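PDB 3PV2: DegQ from Legionella fallonii, which probably acts as a periplasmic chaperone-protease of the HtrA family, cleaving misfolded proteins inside large 12-subunit assemblies. Local coordinates for residues R373-E378 and G387-G392. Numbering follows the deposited sequence.
Sequences RAFEQE and GVQVVG
The edge of the Arg373 guanidinium meets the carboxamide of Gln389: OE1 lies almost in the guanidinium plane and takes a nearly straight hydrogen bond from NE (2.6 Å, 171° at the hydrogen). Guanidinium and amide planes are 44° apart. The other branch of the amide, NE2, comes obliquely to the Phe375 ring, 3.6 Å from its CE1. Glutamine suits the place, its extended chain carrying an amide that can accept from arginine while its NE2 end meets the aromatic ring. In Arg373, CG sits between the backbone N and the carbonyl carbon (chi1 67°), which together with a bend at chi3 brings NE alongside the Gln389 amide; its CG also touches Val391 CG2 at 3.7 Å. Phe375, a large apolar ring, packs inward on Ile409 and Val385. Beneath these side chains, Arg373 and Gln389 form an antiparallel hydrogen-bonded pair, Arg373 N to Gln389 O 3.0 Å and Gln389 N to Arg373 O 2.8 Å. Gly387 N gives a further bond to Phe375 O (3.0 Å). Past Gln389, Val391 and Gly392 both face Ala371 in a classic beta bulge. The whole is a twisted beta hairpin, strands 370-378 and 384-393, within the C-terminal PDZ domain.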
ATOM      1  N   ARG B 373     -23.378  45.020 -17.292  1.00 33.33           N
ATOM      2  CA  ARG B 373     -24.775  45.248 -16.976  1.00 33.90           C
ATOM      3  C   ARG B 373     -24.885  46.319 -15.937  1.00 33.72           C
ATOM      4  O   ARG B 373     -23.979  46.503 -15.140  1.00 33.23           O
ATOM      5  CB  ARG B 373     -25.462  43.967 -16.494  1.00 34.96           C
ATOM      6  CG  ARG B 373     -24.960  43.474 -15.149  1.00 39.38           C
ATOM      7  CD  ARG B 373     -25.965  42.549 -14.409  1.00 45.46           C
ATOM      8  NE  ARG B 373     -25.839  42.723 -12.953  1.00 57.01           N
ATOM      9  CZ  ARG B 373     -26.836  43.041 -12.125  1.00 64.73           C
ATOM     10  NH1 ARG B 373     -28.075  43.197 -12.575  1.00 69.89           N
ATOM     11  NH2 ARG B 373     -26.606  43.176 -10.833  1.00 66.17           N
ATOM     12  N   ALA B 374     -25.985  47.044 -15.962  1.00 34.25           N
ATOM     13  CA  ALA B 374     -26.307  48.039 -14.923  1.00 34.32           C
ATOM     14  C   ALA B 374     -26.400  47.374 -13.530  1.00 34.36           C
ATOM     15  O   ALA B 374     -26.774  46.239 -13.415  1.00 34.68           O
ATOM     16  CB  ALA B 374     -27.672  48.707 -15.244  1.00 35.20           C
ATOM     17  N   PHE B 375     -26.108  48.130 -12.487  1.00 34.19           N
ATOM     18  CA  PHE B 375     -25.953  47.601 -11.144  1.00 34.25           C
ATOM     19  C   PHE B 375     -26.298  48.695 -10.160  1.00 34.67           C
ATOM     20  O   PHE B 375     -25.791  49.846 -10.241  1.00 34.23           O
ATOM     21  CB  PHE B 375     -24.462  47.261 -10.959  1.00 33.60           C
ATOM     22  CG  PHE B 375     -24.114  46.605  -9.651  1.00 33.78           C
ATOM     23  CD1 PHE B 375     -24.281  45.249  -9.476  1.00 36.03           C
ATOM     24  CD2 PHE B 375     -23.650  47.323  -8.642  1.00 33.74           C
ATOM     25  CE1 PHE B 375     -23.908  44.632  -8.279  1.00 34.74           C
ATOM     26  CE2 PHE B 375     -23.283  46.730  -7.432  1.00 35.84           C
ATOM     27  CZ  PHE B 375     -23.415  45.368  -7.275  1.00 36.19           C
ATOM     28  N   GLU B 376     -27.089  48.318  -9.185  1.00 35.13           N
ATOM     29  CA  GLU B 376     -27.350  49.151  -8.042  1.00 36.85           C
ATOM     30  C   GLU B 376     -27.608  48.244  -6.870  1.00 37.64           C
ATOM     31  O   GLU B 376     -28.476  47.388  -6.931  1.00 36.55           O
ATOM     32  CB  GLU B 376     -28.581  50.013  -8.185  1.00 38.87           C
ATOM     33  CG  GLU B 376     -28.727  50.921  -6.913  1.00 43.61           C
ATOM     34  CD  GLU B 376     -29.802  51.988  -6.990  1.00 49.21           C
ATOM     35  OE1 GLU B 376     -29.894  52.824  -6.055  1.00 46.29           O
ATOM     36  OE2 GLU B 376     -30.555  51.986  -7.990  1.00 56.33           O
ATOM     37  N   GLN B 377     -26.844  48.442  -5.808  1.00 37.05           N
ATOM     38  CA  GLN B 377     -26.895  47.534  -4.708  1.00 38.17           C
ATOM     39  C   GLN B 377     -26.287  48.133  -3.484  1.00 38.86           C
ATOM     40  O   GLN B 377     -25.155  48.656  -3.527  1.00 37.23           O
ATOM     41  CB  GLN B 377     -26.131  46.286  -5.085  1.00 38.41           C
ATOM     42  CG  GLN B 377     -25.884  45.333  -3.956  1.00 42.16           C
ATOM     43  CD  GLN B 377     -25.169  44.054  -4.386  1.00 44.49           C
ATOM     44  OE1 GLN B 377     -25.625  43.340  -5.317  1.00 40.40           O
ATOM     45  NE2 GLN B 377     -23.994  43.796  -3.729  1.00 42.02           N
ATOM     46  N   GLU B 378     -27.001  48.034  -2.368  1.00 40.29           N
ATOM     47  CA  GLU B 378     -26.461  48.381  -1.053  1.00 42.25           C
ATOM     48  C   GLU B 378     -25.355  47.362  -0.833  1.00 41.85           C
ATOM     49  O   GLU B 378     -25.602  46.189  -0.919  1.00 42.15           O
ATOM     50  CB  GLU B 378     -27.562  48.199  -0.029  1.00 43.42           C
ATOM     51  CG  GLU B 378     -27.439  48.969   1.219  1.00 50.19           C
ATOM     52  CD  GLU B 378     -27.234  50.453   0.997  1.00 52.70           C
ATOM     53  OE1 GLU B 378     -28.095  51.145   0.403  1.00 55.70           O
ATOM     54  OE2 GLU B 378     -26.192  50.918   1.434  1.00 51.38           O
ATOM     55  N   GLY B 387     -23.494  51.681 -10.609  1.00 33.24           N
ATOM     56  CA  GLY B 387     -22.378  51.544 -11.523  1.00 32.68           C
ATOM     57  C   GLY B 387     -22.700  50.504 -12.554  1.00 32.63           C
ATOM     58  O   GLY B 387     -23.854  50.160 -12.754  1.00 33.08           O
ATOM     59  N   VAL B 388     -21.653  50.036 -13.201  1.00 32.20           N
ATOM     60  CA  VAL B 388     -21.796  49.014 -14.244  1.00 32.21           C
ATOM     61  C   VAL B 388     -20.972  47.846 -13.817  1.00 32.02           C
ATOM     62  O   VAL B 388     -19.755  47.988 -13.586  1.00 31.72           O
ATOM     63  CB  VAL B 388     -21.300  49.526 -15.607  1.00 32.07           C
ATOM     64  CG1 VAL B 388     -21.142  48.354 -16.618  1.00 32.09           C
ATOM     65  CG2 VAL B 388     -22.307  50.531 -16.155  1.00 32.54           C
ATOM     66  N   GLN B 389     -21.603  46.698 -13.683  1.00 32.34           N
ATOM     67  CA  GLN B 389     -20.932  45.492 -13.290  1.00 32.39           C
ATOM     68  C   GLN B 389     -20.335  44.827 -14.455  1.00 32.31           C
ATOM     69  O   GLN B 389     -20.996  44.684 -15.509  1.00 32.48           O
ATOM     70  CB  GLN B 389     -21.923  44.551 -12.642  1.00 32.95           C
ATOM     71  CG  GLN B 389     -21.413  43.222 -12.263  1.00 33.26           C
ATOM     72  CD  GLN B 389     -22.444  42.453 -11.470  1.00 35.50           C
ATOM     73  OE1 GLN B 389     -23.533  42.143 -11.971  1.00 35.32           O
ATOM     74  NE2 GLN B 389     -22.119  42.144 -10.259  1.00 34.25           N
ATOM     75  N   VAL B 390     -19.084  44.375 -14.303  1.00 32.21           N
ATOM     76  CA  VAL B 390     -18.426  43.630 -15.392  1.00 32.27           C
ATOM     77  C   VAL B 390     -18.721  42.146 -15.125  1.00 32.84           C
ATOM     78  O   VAL B 390     -18.220  41.553 -14.181  1.00 33.12           O
ATOM     79  CB  VAL B 390     -16.928  43.815 -15.392  1.00 32.10           C
ATOM     80  CG1 VAL B 390     -16.290  42.954 -16.505  1.00 32.32           C
ATOM     81  CG2 VAL B 390     -16.545  45.357 -15.510  1.00 31.65           C
ATOM     82  N   VAL B 391     -19.568  41.551 -15.942  1.00 33.16           N
ATOM     83  CA  VAL B 391     -20.020  40.211 -15.722  1.00 33.83           C
ATOM     84  C   VAL B 391     -18.988  39.296 -16.318  1.00 34.11           C
ATOM     85  O   VAL B 391     -18.819  38.201 -15.849  1.00 35.16           O
ATOM     86  CB  VAL B 391     -21.341  40.028 -16.559  1.00 35.43           C
ATOM     87  CG1 VAL B 391     -21.878  38.517 -16.578  1.00 36.17           C
ATOM     88  CG2 VAL B 391     -22.381  40.965 -16.021  1.00 36.86           C
ATOM     89  N   GLY B 392     -18.315  39.731 -17.390  1.00 33.80           N
ATOM     90  CA  GLY B 392     -17.301  38.910 -18.037  1.00 34.16           C
ATOM     91  C   GLY B 392     -16.281  39.832 -18.703  1.00 33.68           C
ATOM     92  O   GLY B 392     -16.578  40.974 -19.049  1.00 33.18           O
TER